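Local coordinates for protein histidine acid phosphatase (Hafnia alvei, PDB 4ARU) that belongs to branch 2 of the histidine phosphatase superfamily and folds around a mixed beta sheet packed between helices, at residues Q69-L74 / V337-V342; A123-H128 / T287-P292; A144-E147 / P153-T156; Q276-A281 / L301-H306; G315-T320 / R400-S405. All blocks are in the same frame, centred on the assembly; numbering follows the deposited sequence. Where two conformers were deposited one is given.

Contact 1. Residues Q69-L74 / V337-V342; sequences QQQGLL and VFERWV
Q71 reaches W341 amide first: its NE2 lies 3.7 Å from W341 CZ2, at the rim of the indole and near the ring plane, with the amide turned 77° out of that plane. The glutamine is carried there by a CG set beside the backbone N (chi1 -56°) and an extended chain beyond it. On the strand side the packing is close. W341 NE1 donates to E339 OE1 at 2.9 Å, with the acceptor almost in the ring plane and met on the anti side of the carboxylate, while OE2 of E339 forms a salt bridge with R67 of helix 51-70. Y392 packs edge-to-face with the indole, and A4 and F8 also touch it.

Here the turn that ends helix 51-70 meets strand 335-342 of the mixed sheet. G72, at positive phi, is the C-prime residue of a Schellman motif in which L73 N returns to F68 O and G72 N to Q69 O, the latter at 3.1 Å.

The helix-end side is far looser. Q71 OE1 stays 4.2 Å from E339 OE2, a proximity without a bond, and the residues before and after Q71, Q70 and G72, are exposed.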
# COMPACT_ATOMS: atom_id res chain seq x y z
N GLN A 69 20.55 -5.35 10.03
CA GLN A 69 21.90 -5.60 10.53
C GLN A 69 21.93 -5.57 12.03
O GLN A 69 22.57 -6.38 12.67
CB GLN A 69 22.85 -4.51 10.07
CG GLN A 69 23.36 -4.77 8.69
CD GLN A 69 24.10 -3.58 8.13
OE1 GLN A 69 23.83 -2.44 8.46
NE2 GLN A 69 25.03 -3.84 7.28
N GLN A 70 21.25 -4.59 12.60
CA GLN A 70 21.25 -4.46 14.05
C GLN A 70 20.61 -5.69 14.71
O GLN A 70 21.04 -6.09 15.79
CB GLN A 70 20.50 -3.18 14.44
CG GLN A 70 20.41 -2.95 15.96
CD GLN A 70 19.49 -1.77 16.31
OE1 GLN A 70 18.35 -1.67 15.84
NE2 GLN A 70 20.00 -0.88 17.14
N GLN A 71 19.65 -6.30 14.01
CA GLN A 71 18.91 -7.47 14.51
C GLN A 71 19.59 -8.79 14.10
O GLN A 71 19.07 -9.89 14.34
CB GLN A 71 17.44 -7.42 14.07
CG GLN A 71 16.69 -6.12 14.48
CD GLN A 71 15.33 -5.90 13.80
OE1 GLN A 71 15.18 -5.91 12.55
NE2 GLN A 71 14.31 -5.66 14.63
N GLY A 72 20.76 -8.70 13.49
CA GLY A 72 21.56 -9.89 13.17
C GLY A 72 21.13 -10.67 11.95
O GLY A 72 21.71 -11.73 11.63
N LEU A 73 20.16 -10.11 11.23
CA LEU A 73 19.58 -10.78 10.09
C LEU A 73 20.45 -10.62 8.84
O LEU A 73 20.56 -11.58 8.04
CB LEU A 73 18.15 -10.23 9.91
CG LEU A 73 17.31 -11.04 8.94
CD1 LEU A 73 17.10 -12.47 9.42
CD2 LEU A 73 16.01 -10.29 8.69
N LEU A 74 21.09 -9.46 8.64
CA LEU A 74 22.06 -9.20 7.54
C LEU A 74 23.44 -8.83 8.08
O LEU A 74 23.52 -8.36 9.19
CB LEU A 74 21.60 -7.98 6.76
CG LEU A 74 20.36 -8.17 5.91
CD1 LEU A 74 20.04 -6.80 5.33
CD2 LEU A 74 20.68 -9.19 4.82
N VAL A 337 5.66 -4.77 7.23
CA VAL A 337 6.83 -5.56 7.52
C VAL A 337 6.40 -6.61 8.51
O VAL A 337 6.13 -6.33 9.68
CB VAL A 337 7.98 -4.71 8.07
CG1 VAL A 337 9.18 -5.58 8.37
CG2 VAL A 337 8.32 -3.56 7.11
N PHE A 338 6.41 -7.84 8.04
CA PHE A 338 6.08 -9.02 8.84
C PHE A 338 7.36 -9.70 9.29
O PHE A 338 8.20 -10.05 8.45
CB PHE A 338 5.26 -10.03 8.05
CG PHE A 338 3.92 -9.56 7.61
CD1 PHE A 338 3.75 -8.80 6.47
CD2 PHE A 338 2.78 -10.05 8.28
CE1 PHE A 338 2.51 -8.39 6.09
CE2 PHE A 338 1.51 -9.67 7.84
CZ PHE A 338 1.40 -8.80 6.76
N GLU A 339 7.55 -9.88 10.59
CA GLU A 339 8.78 -10.41 11.17
C GLU A 339 8.48 -11.70 11.85
O GLU A 339 7.59 -11.77 12.70
CB GLU A 339 9.36 -9.43 12.18
CG GLU A 339 9.79 -8.14 11.52
CD GLU A 339 10.43 -7.11 12.44
OE1 GLU A 339 10.34 -7.22 13.67
OE2 GLU A 339 11.03 -6.17 11.87
N ARG A 340 9.27 -12.71 11.54
CA ARG A 340 9.22 -14.00 12.22
C ARG A 340 10.29 -14.01 13.27
O ARG A 340 11.48 -14.01 12.96
CB ARG A 340 9.44 -15.20 11.26
CG ARG A 340 9.58 -16.53 11.95
CD ARG A 340 10.18 -17.60 11.03
NE ARG A 340 10.54 -18.79 11.72
CZ ARG A 340 9.76 -19.86 11.96
NH1 ARG A 340 8.54 -19.97 11.46
NH2 ARG A 340 10.22 -20.88 12.67
N TRP A 341 9.85 -14.00 14.54
CA TRP A 341 10.73 -14.01 15.70
C TRP A 341 10.61 -15.35 16.38
O TRP A 341 9.53 -15.96 16.36
CB TRP A 341 10.26 -12.94 16.69
CG TRP A 341 10.54 -11.58 16.27
CD1 TRP A 341 9.75 -10.73 15.53
CD2 TRP A 341 11.74 -10.84 16.57
NE1 TRP A 341 10.39 -9.52 15.37
CE2 TRP A 341 11.60 -9.57 15.99
CE3 TRP A 341 12.91 -11.14 17.29
CZ2 TRP A 341 12.61 -8.61 16.07
CZ3 TRP A 341 13.90 -10.18 17.37
CH2 TRP A 341 13.73 -8.93 16.77
N VAL A 342 11.67 -15.83 17.00
CA VAL A 342 11.55 -17.03 17.88
C VAL A 342 12.14 -16.66 19.20
O VAL A 342 13.09 -15.91 19.26
CB VAL A 342 12.24 -18.37 17.49
CG1 VAL A 342 11.62 -18.97 16.25
CG2 VAL A 342 13.77 -18.24 17.40

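Contact 2. Residues A123-H128 / T287-P292; sequences ADPLFH and TSRPLP
The guanidinium of R289 and the ring of P125 meet obliquely, NH1 standing 4.0 Å from P125 CG, and the two side chains run at about a right angle to each other. Two truly flat rings belong to loop 123-128: that of F127 has D124 CB at its edge, in plane, and the H128 imidazole meets that of H306 with the planes about 60° apart. R289 leaves its backbone extended and then bends at chi3 (-69°), which turns the guanidinium out of the line of the chain. Its polar partner lies elsewhere, since NH2 donates to the carbonyl oxygen of P413, the C-terminal residue.

Beside the arginine is an apolar touch, L126 CD2 against L291 CD2 at 4.5 Å. Both leucines also lean on W88 of strand 85-89, and L291 reaches L301 of strand 300-305, while F127 touches I303, so both loops lie against strands 85-89 and 300-305 of the central sheet.

The loop 123-128 holds its own shape through an Asx turn. D124 OD1 accepts from L126 N at 2.9 Å with an N-H...O angle of 160°, the donor sitting above the carboxylate plane, and D124 OD2 takes the indole N-H of W88. The backbone oxygen of D124 serves two donors, F127 N at 3.0 Å and H128 N at 2.9 Å.

D124 OD1 and R289 NH1 remain 6.5 Å apart, too far for a salt bridge. Any attraction between them is probably diffuse, and cohesion between the loops rests on van der Waals contact, with the arginine's directed bond spent on the chain terminus.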
# COMPACT_ATOMS: atom_id res chain seq x y z
N ALA A 123 -1.57 -9.38 -16.27
CA ALA A 123 -1.60 -9.33 -14.82
C ALA A 123 -0.82 -10.49 -14.20
O ALA A 123 -0.80 -11.58 -14.70
CB ALA A 123 -3.04 -9.36 -14.33
N ASP A 124 -0.19 -10.18 -13.06
CA ASP A 124 0.42 -11.17 -12.19
C ASP A 124 -0.65 -11.56 -11.18
O ASP A 124 -1.07 -10.70 -10.43
CB ASP A 124 1.71 -10.60 -11.55
CG ASP A 124 2.37 -11.54 -10.57
OD1 ASP A 124 1.74 -12.57 -10.20
OD2 ASP A 124 3.54 -11.26 -10.21
N PRO A 125 -1.08 -12.84 -11.21
CA PRO A 125 -2.17 -13.23 -10.30
C PRO A 125 -1.84 -13.16 -8.83
O PRO A 125 -2.75 -13.18 -7.97
CB PRO A 125 -2.44 -14.65 -10.70
CG PRO A 125 -1.09 -15.17 -11.09
CD PRO A 125 -0.57 -14.02 -11.93
N LEU A 126 -0.57 -13.00 -8.47
CA LEU A 126 -0.24 -12.78 -7.08
C LEU A 126 -0.74 -11.42 -6.62
O LEU A 126 -1.19 -11.29 -5.47
CB LEU A 126 1.27 -12.80 -6.86
CG LEU A 126 1.75 -12.63 -5.43
CD1 LEU A 126 1.30 -13.75 -4.51
CD2 LEU A 126 3.26 -12.56 -5.43
N PHE A 127 -0.68 -10.43 -7.49
CA PHE A 127 -1.08 -9.07 -7.17
C PHE A 127 -2.53 -8.76 -7.56
O PHE A 127 -3.16 -7.92 -6.87
CB PHE A 127 -0.18 -8.04 -7.85
CG PHE A 127 1.26 -8.09 -7.34
CD1 PHE A 127 1.62 -7.42 -6.19
CD2 PHE A 127 2.23 -8.81 -8.02
CE1 PHE A 127 2.89 -7.50 -5.70
CE2 PHE A 127 3.53 -8.87 -7.56
CZ PHE A 127 3.86 -8.19 -6.40
N HIS A 128 -3.00 -9.37 -8.65
CA HIS A 128 -4.29 -9.07 -9.24
C HIS A 128 -4.99 -10.36 -9.69
O HIS A 128 -5.18 -10.64 -10.90
CB HIS A 128 -4.16 -8.10 -10.41
CG HIS A 128 -3.65 -6.77 -10.00
ND1 HIS A 128 -2.33 -6.40 -10.19
CD2 HIS A 128 -4.23 -5.75 -9.33
CE1 HIS A 128 -2.15 -5.18 -9.72
NE2 HIS A 128 -3.29 -4.76 -9.20
N THR A 287 0.08 -24.85 1.63
CA THR A 287 0.38 -24.91 0.22
C THR A 287 0.31 -23.50 -0.35
O THR A 287 -0.67 -22.78 -0.15
CB THR A 287 -0.63 -25.85 -0.48
OG1 THR A 287 -0.48 -27.19 0.02
CG2 THR A 287 -0.45 -25.79 -2.00
N SER A 288 1.37 -23.09 -1.05
CA SER A 288 1.43 -21.78 -1.67
C SER A 288 2.32 -21.87 -2.90
O SER A 288 3.33 -22.57 -2.87
CB SER A 288 1.95 -20.72 -0.68
OG SER A 288 2.00 -19.42 -1.23
N ARG A 289 1.95 -21.18 -3.97
CA ARG A 289 2.71 -21.25 -5.21
C ARG A 289 4.11 -20.75 -4.94
O ARG A 289 4.30 -19.63 -4.47
CB ARG A 289 2.09 -20.41 -6.31
CG ARG A 289 2.88 -20.50 -7.64
CD ARG A 289 2.13 -19.80 -8.76
NE ARG A 289 0.91 -20.51 -9.15
CZ ARG A 289 0.09 -20.08 -10.12
NH1 ARG A 289 0.32 -18.91 -10.73
NH2 ARG A 289 -0.99 -20.77 -10.42
N PRO A 290 5.12 -21.58 -5.25
CA PRO A 290 6.46 -21.10 -4.88
C PRO A 290 6.94 -19.97 -5.77
O PRO A 290 6.62 -19.95 -6.97
CB PRO A 290 7.36 -22.34 -5.09
CG PRO A 290 6.53 -23.34 -5.79
CD PRO A 290 5.08 -23.00 -5.63
N LEU A 291 7.72 -19.07 -5.18
CA LEU A 291 8.35 -17.97 -5.94
C LEU A 291 9.55 -18.59 -6.62
O LEU A 291 10.31 -19.33 -6.00
CB LEU A 291 8.76 -16.85 -5.00
CG LEU A 291 7.58 -16.16 -4.33
CD1 LEU A 291 8.07 -15.10 -3.35
CD2 LEU A 291 6.67 -15.46 -5.33
N PRO A 292 9.68 -18.35 -7.93
CA PRO A 292 10.75 -19.06 -8.64
C PRO A 292 12.14 -18.70 -8.17
O PRO A 292 12.42 -17.53 -7.96
CB PRO A 292 10.54 -18.66 -10.10
CG PRO A 292 9.74 -17.45 -10.06
CD PRO A 292 8.94 -17.43 -8.78

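Contact 3. Residues A144-E147 / P153-T156; sequences AAVE and PIET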
# COMPACT_ATOMS: atom_id res chain seq x y z
N ALA A 144 -23.44 -5.23 -1.46
CA ALA A 144 -23.84 -5.40 -0.07
C ALA A 144 -22.67 -5.28 0.86
O ALA A 144 -22.78 -4.65 1.92
CB ALA A 144 -24.53 -6.74 0.12
N ALA A 145 -21.51 -5.80 0.48
CA ALA A 145 -20.34 -5.75 1.34
C ALA A 145 -19.82 -4.32 1.51
O ALA A 145 -19.41 -3.91 2.60
CB ALA A 145 -19.24 -6.67 0.79
N VAL A 146 -19.82 -3.53 0.44
CA VAL A 146 -19.37 -2.16 0.50
C VAL A 146 -20.33 -1.34 1.38
O VAL A 146 -19.88 -0.53 2.21
CB VAL A 146 -19.19 -1.56 -0.90
CG1 VAL A 146 -18.93 -0.07 -0.83
CG2 VAL A 146 -18.03 -2.26 -1.62
N GLU A 147 -21.63 -1.58 1.24
CA GLU A 147 -22.59 -0.88 2.10
C GLU A 147 -22.36 -1.22 3.56
O GLU A 147 -22.39 -0.32 4.42
CB GLU A 147 -24.02 -1.18 1.67
CG GLU A 147 -25.00 -0.47 2.59
CD GLU A 147 -26.43 -0.44 2.09
OE1 GLU A 147 -26.66 -0.52 0.86
OE2 GLU A 147 -27.35 -0.31 2.95
N PRO A 153 -26.10 3.42 3.15
CA PRO A 153 -26.16 3.28 1.70
C PRO A 153 -25.12 4.16 1.04
O PRO A 153 -24.90 5.33 1.38
CB PRO A 153 -27.59 3.73 1.38
CG PRO A 153 -28.37 3.34 2.58
CD PRO A 153 -27.44 3.67 3.72
N ILE A 154 -24.43 3.61 0.05
CA ILE A 154 -23.30 4.31 -0.56
C ILE A 154 -23.73 5.58 -1.25
O ILE A 154 -22.94 6.53 -1.30
CB ILE A 154 -22.51 3.43 -1.56
CG1 ILE A 154 -21.71 2.39 -0.81
CG2 ILE A 154 -21.53 4.26 -2.39
CD1 ILE A 154 -20.94 2.96 0.36
N GLU A 155 -24.97 5.63 -1.76
CA GLU A 155 -25.49 6.82 -2.43
C GLU A 155 -25.48 8.06 -1.52
O GLU A 155 -25.55 9.20 -1.99
CB GLU A 155 -26.91 6.57 -2.95
CG GLU A 155 -27.04 5.62 -4.16
CD GLU A 155 -26.77 4.13 -3.89
OE1 GLU A 155 -26.64 3.71 -2.69
OE2 GLU A 155 -26.68 3.35 -4.87
N THR A 156 -25.38 7.81 -0.21
CA THR A 156 -25.39 8.89 0.79
C THR A 156 -24.00 9.25 1.32
O THR A 156 -23.86 10.07 2.21
CB THR A 156 -26.34 8.57 1.98
OG1 THR A 156 -25.79 7.54 2.82
CG2 THR A 156 -27.72 8.16 1.52
O HOH W 1 -25.20 1.02 -0.87
O HOH W 2 -27.38 1.17 -2.06
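V146 makes the first touch, on the buried side of helix 139-150. Its CG1 branch, placed anti to the backbone N (chi1 171°), lies 3.7 Å from I154 CG1, and the two side chains cross at about a right angle. I154 was deposited in two conformers, so this fit describes one of them.

One residue on, E147 stretches out fully (chi1 179°) and brings its carboxylate against P153, the side chains crossing at a slant: CD is 3.8 Å from P153 CA, and OE2 is 3.8 Å from P153 CG. Apolar proline thus lines the glutamate stem, while water deals with the charge. One water donates to E147 OE1 at 2.7 Å and accepts from I154 N at 2.9 Å, bridging the helix to the first backbone N-H of the 3-10 segment 154-156. A second water binds E155 OE1, in the conformer modelled, and E147 OE1 only weakly; it would be expected to ease the closeness of two like charges.

The incoming chain is braced from within, because P153 O accepts from both T156 N and T156 OG1, the hydroxyl at 2.8 Å and in the carbonyl plane. T156 OG1 is also hydrogen-bonded to T152 OG1.

The contact therefore folds the connection between helices 139-150 and 162-172 back against the end of the first. The same helix also rests on helix 264-282, with A145 against Y265 and V146 against I266.

Contact 4. Residues Q276-A281 / L301-H306; sequences QTIAHA and LFIAGH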
# COMPACT_ATOMS: atom_id res chain seq x y z
N GLN A 276 -1.50 -15.75 1.49
CA GLN A 276 -0.97 -17.10 1.57
C GLN A 276 0.56 -17.11 1.40
O GLN A 276 1.27 -17.84 2.09
CB GLN A 276 -1.62 -17.99 0.48
CG GLN A 276 -1.43 -19.47 0.60
CD GLN A 276 -2.48 -20.13 1.46
OE1 GLN A 276 -3.29 -19.48 2.21
NE2 GLN A 276 -2.52 -21.42 1.35
N THR A 277 1.05 -16.34 0.44
CA THR A 277 2.48 -16.23 0.18
C THR A 277 3.25 -15.71 1.40
O THR A 277 4.28 -16.27 1.79
CB THR A 277 2.71 -15.36 -1.05
OG1 THR A 277 2.15 -16.03 -2.17
CG2 THR A 277 4.17 -15.14 -1.37
N ILE A 278 2.72 -14.66 2.00
CA ILE A 278 3.33 -14.07 3.20
C ILE A 278 3.36 -15.07 4.34
O ILE A 278 4.41 -15.32 4.98
CB ILE A 278 2.57 -12.79 3.61
CG1 ILE A 278 2.83 -11.69 2.59
CG2 ILE A 278 3.00 -12.33 5.01
CD1 ILE A 278 1.89 -10.52 2.63
N ALA A 279 2.22 -15.70 4.60
CA ALA A 279 2.14 -16.68 5.66
C ALA A 279 3.10 -17.84 5.45
O ALA A 279 3.83 -18.29 6.36
CB ALA A 279 0.71 -17.21 5.79
N HIS A 280 3.10 -18.40 4.25
CA HIS A 280 4.01 -19.46 3.91
C HIS A 280 5.48 -19.06 4.14
O HIS A 280 6.27 -19.80 4.72
CB HIS A 280 3.80 -19.87 2.45
CG HIS A 280 4.72 -20.95 2.03
ND1 HIS A 280 5.94 -20.69 1.45
CD2 HIS A 280 4.64 -22.29 2.15
CE1 HIS A 280 6.57 -21.83 1.22
NE2 HIS A 280 5.79 -22.82 1.62
N ALA A 281 5.81 -17.82 3.76
CA ALA A 281 7.19 -17.32 3.88
C ALA A 281 7.57 -17.17 5.35
O ALA A 281 8.74 -17.28 5.70
CB ALA A 281 7.37 -16.02 3.18
N LEU A 301 12.37 -11.19 2.17
CA LEU A 301 11.51 -11.29 0.99
C LEU A 301 10.82 -9.94 0.86
O LEU A 301 10.06 -9.54 1.73
CB LEU A 301 10.51 -12.43 1.09
CG LEU A 301 9.38 -12.51 0.06
CD1 LEU A 301 9.97 -12.56 -1.34
CD2 LEU A 301 8.44 -13.64 0.30
N PHE A 302 11.13 -9.19 -0.20
CA PHE A 302 10.56 -7.88 -0.46
C PHE A 302 9.62 -8.04 -1.67
O PHE A 302 10.07 -8.46 -2.77
CB PHE A 302 11.67 -6.87 -0.75
CG PHE A 302 11.21 -5.47 -0.99
CD1 PHE A 302 10.89 -5.04 -2.26
CD2 PHE A 302 11.10 -4.55 0.06
CE1 PHE A 302 10.54 -3.72 -2.50
CE2 PHE A 302 10.73 -3.23 -0.18
CZ PHE A 302 10.43 -2.83 -1.48
N ILE A 303 8.37 -7.63 -1.49
CA ILE A 303 7.34 -7.77 -2.46
C ILE A 303 6.90 -6.37 -2.84
O ILE A 303 6.36 -5.61 -1.98
CB ILE A 303 6.15 -8.61 -1.94
CG1 ILE A 303 6.60 -9.99 -1.47
CG2 ILE A 303 5.07 -8.69 -3.02
CD1 ILE A 303 5.50 -10.78 -0.76
N ALA A 304 7.11 -5.99 -4.10
CA ALA A 304 6.86 -4.63 -4.56
C ALA A 304 5.52 -4.59 -5.29
O ALA A 304 5.39 -5.04 -6.41
CB ALA A 304 7.98 -4.14 -5.50
N GLY A 305 4.55 -4.00 -4.58
CA GLY A 305 3.18 -3.92 -5.05
C GLY A 305 2.57 -2.52 -4.96
O GLY A 305 3.25 -1.50 -5.21
N HIS A 306 1.30 -2.49 -4.56
CA HIS A 306 0.42 -1.34 -4.73
C HIS A 306 -0.28 -1.04 -3.42
O HIS A 306 -0.35 -1.90 -2.50
CB HIS A 306 -0.61 -1.61 -5.78
CG HIS A 306 -0.02 -2.10 -7.07
ND1 HIS A 306 0.32 -1.26 -8.11
CD2 HIS A 306 0.34 -3.35 -7.46
CE1 HIS A 306 0.83 -1.97 -9.09
NE2 HIS A 306 0.83 -3.24 -8.74
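A helix laid on a sheet is the element at work here, with I278 and A281 of helix 264-282 packed on I303 and L301 of strand 300-305. The closer pair is A281 CB against L301 CD2, 3.9 Å apart. L301 places CG anti to its own nitrogen (chi1 169°), which carries the CD2 methyl out to the small alanine. Further along, I278 CG1 lies 4.4 Å from I303 CD1, a looser meeting. Residues three apart on the helix thus face residues two apart on the strand, the spacing that puts them on matching surfaces. T277 also points its CB at the strand, but its hydroxyl is spent within its own helix, on P273 O.

The strand lies in the interior of the mixed sheet, parallel to strands 9-18 and 85-89, which flank it. F302, between the two contact residues, points to the opposite face and stacks its ring on F102 of helix 93-106, so the sheet has a helical layer on each side, an alpha/beta/alpha sandwich as in other histidine phosphatases.

At the far end the strand runs through G305 into H306, the N-cap position of helix 307-317 and, by sequence, probably the histidine of the family's HD motif. Both imidazole nitrogens are occupied: NE2 bonds D90 OD2, and ND1 bonds O2 of an L(+)-tartaric acid, probably brought in by the crystallisation liquor.

Contact 5. Residues G315-T320 / R400-S405; sequences GMLGMT and RLVSHS
V402 O is gripped twice by S405, whose backbone N lies 3.0 Å away and whose OG donates from 3.2 Å, both reaching the carbonyl from the same face of its plane. The hydroxyl approaches well off the carbonyl axis, at a C=O...O angle of 111°. It gets there because chi1 of 72° tucks OG between the backbone N and the carbonyl carbon. Two residues earlier, R400 O is held in a similar way, by S403 OG at 2.7 Å and by H404 N.

With its hydroxyl committed to its own helix, S405 meets M316 by packing alone. S405 CB presses on M316 O at 3.5 Å, and the methionine, bent at chi3 (78°), brings its CE methyl to 3.6 Å from S405 O and also close to OG. Deeper in, L317 CD2 touches V402 CG2 at 4.4 Å, the apolar pair of the interface. The two helix ends are therefore joined by aliphatic carbons set against one another and against backbone oxygens, without a polar bond between them.

Helix 264-282 underlies both: L275 takes M316, V402 and S405 on its side chain, and T272 adds to the seat of M316. L401 leans on I381 and C384, two of the residues that bind the potassium ion.

Helix 307-317 stops here in a Schellman motif, with G318 as its positive-phi C-prime residue and a weak G318 N to G315 O bond, the familiar way for a helix to end and let its chain turn off, here beside the last turn of helix 395-405.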
# COMPACT_ATOMS: atom_id res chain seq x y z
N GLY A 315 -7.37 -5.45 5.49
CA GLY A 315 -8.74 -5.85 5.68
C GLY A 315 -8.88 -7.32 6.05
O GLY A 315 -9.69 -7.68 6.92
N MET A 316 -8.09 -8.19 5.42
CA MET A 316 -8.13 -9.62 5.71
C MET A 316 -7.73 -9.93 7.16
O MET A 316 -8.34 -10.79 7.78
CB MET A 316 -7.25 -10.43 4.77
CG MET A 316 -7.70 -10.38 3.34
SD MET A 316 -6.64 -11.35 2.25
CE MET A 316 -7.20 -12.96 2.59
N LEU A 317 -6.72 -9.21 7.65
CA LEU A 317 -6.19 -9.40 9.01
C LEU A 317 -6.84 -8.46 10.04
O LEU A 317 -6.56 -8.58 11.25
CB LEU A 317 -4.67 -9.23 9.02
CG LEU A 317 -3.90 -10.37 8.35
CD1 LEU A 317 -2.43 -10.05 8.26
CD2 LEU A 317 -4.14 -11.73 8.98
N GLY A 318 -7.78 -7.61 9.60
CA GLY A 318 -8.45 -6.67 10.52
C GLY A 318 -7.53 -5.62 11.10
O GLY A 318 -7.80 -5.13 12.22
N MET A 319 -6.42 -5.30 10.45
CA MET A 319 -5.42 -4.33 10.99
C MET A 319 -5.80 -2.93 10.53
O MET A 319 -6.07 -2.71 9.34
CB MET A 319 -4.01 -4.68 10.52
CG MET A 319 -3.56 -6.05 10.98
SD MET A 319 -1.85 -6.43 10.53
CE MET A 319 -1.93 -6.26 8.76
N THR A 320 -5.80 -1.98 11.45
CA THR A 320 -6.06 -0.61 11.10
C THR A 320 -4.98 0.21 11.76
O THR A 320 -4.39 -0.22 12.78
CB THR A 320 -7.45 -0.13 11.53
OG1 THR A 320 -7.61 -0.35 12.91
CG2 THR A 320 -8.55 -0.90 10.81
N ARG A 400 -3.71 -19.76 11.70
CA ARG A 400 -5.13 -20.15 11.75
C ARG A 400 -5.97 -18.96 11.29
O ARG A 400 -6.94 -19.11 10.52
CB ARG A 400 -5.53 -20.60 13.18
CG ARG A 400 -6.93 -21.21 13.22
CD ARG A 400 -6.93 -22.60 12.61
NE ARG A 400 -6.38 -23.65 13.47
CZ ARG A 400 -7.08 -24.43 14.30
NH1 ARG A 400 -8.40 -24.29 14.43
NH2 ARG A 400 -6.45 -25.37 15.02
N LEU A 401 -5.58 -17.76 11.69
CA LEU A 401 -6.25 -16.55 11.23
C LEU A 401 -6.21 -16.40 9.70
O LEU A 401 -7.23 -16.08 9.04
CB LEU A 401 -5.70 -15.31 11.91
CG LEU A 401 -5.96 -15.20 13.40
CD1 LEU A 401 -5.22 -13.97 13.89
CD2 LEU A 401 -7.44 -15.02 13.69
N VAL A 402 -5.05 -16.65 9.10
CA VAL A 402 -4.92 -16.65 7.67
C VAL A 402 -5.83 -17.68 7.05
O VAL A 402 -6.55 -17.38 6.08
CB VAL A 402 -3.44 -16.85 7.26
CG1 VAL A 402 -3.32 -17.07 5.76
CG2 VAL A 402 -2.65 -15.64 7.73
N SER A 403 -5.82 -18.90 7.56
CA SER A 403 -6.63 -19.98 7.02
C SER A 403 -8.13 -19.67 6.99
O SER A 403 -8.83 -20.12 6.09
CB SER A 403 -6.35 -21.27 7.75
OG SER A 403 -6.99 -21.35 9.04
N HIS A 404 -8.59 -18.89 7.96
CA HIS A 404 -10.00 -18.49 8.03
C HIS A 404 -10.30 -17.24 7.22
O HIS A 404 -11.44 -16.98 6.88
CB HIS A 404 -10.43 -18.30 9.49
CG HIS A 404 -10.64 -19.58 10.23
ND1 HIS A 404 -11.38 -20.63 9.73
CD2 HIS A 404 -10.24 -19.97 11.47
CE1 HIS A 404 -11.39 -21.63 10.60
NE2 HIS A 404 -10.70 -21.25 11.66
N SER A 405 -9.29 -16.44 6.86
CA SER A 405 -9.55 -15.20 6.11
C SER A 405 -9.44 -15.35 4.59
O SER A 405 -10.13 -14.65 3.87
CB SER A 405 -8.64 -14.05 6.55
OG SER A 405 -7.34 -14.24 6.13

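How the contacts relate
Four of the five contacts form one connected body, with contact 4 in the middle. Contact 2 is its nearest neighbour, centres 9 Å apart, joined by a probable hydrogen bond from Q276 NE2 to T287 O (2.7 Å). F338 of contact 1 packs both ways, its CD1 3.9 Å from I278 CG2 of contact 4 and its CE2 4.0 Å from L317 CD1 of contact 5. Contact 5 in turn meets contact 4 through V402 and A279. Contact 3 stands apart, its nearest atoms about 11 Å from contact 5 and its centre 41 Å from that of contact 1. Contact 4 carries the tartaric acid at H306, while the potassium ion lies about 10 Å from the L317 side chain.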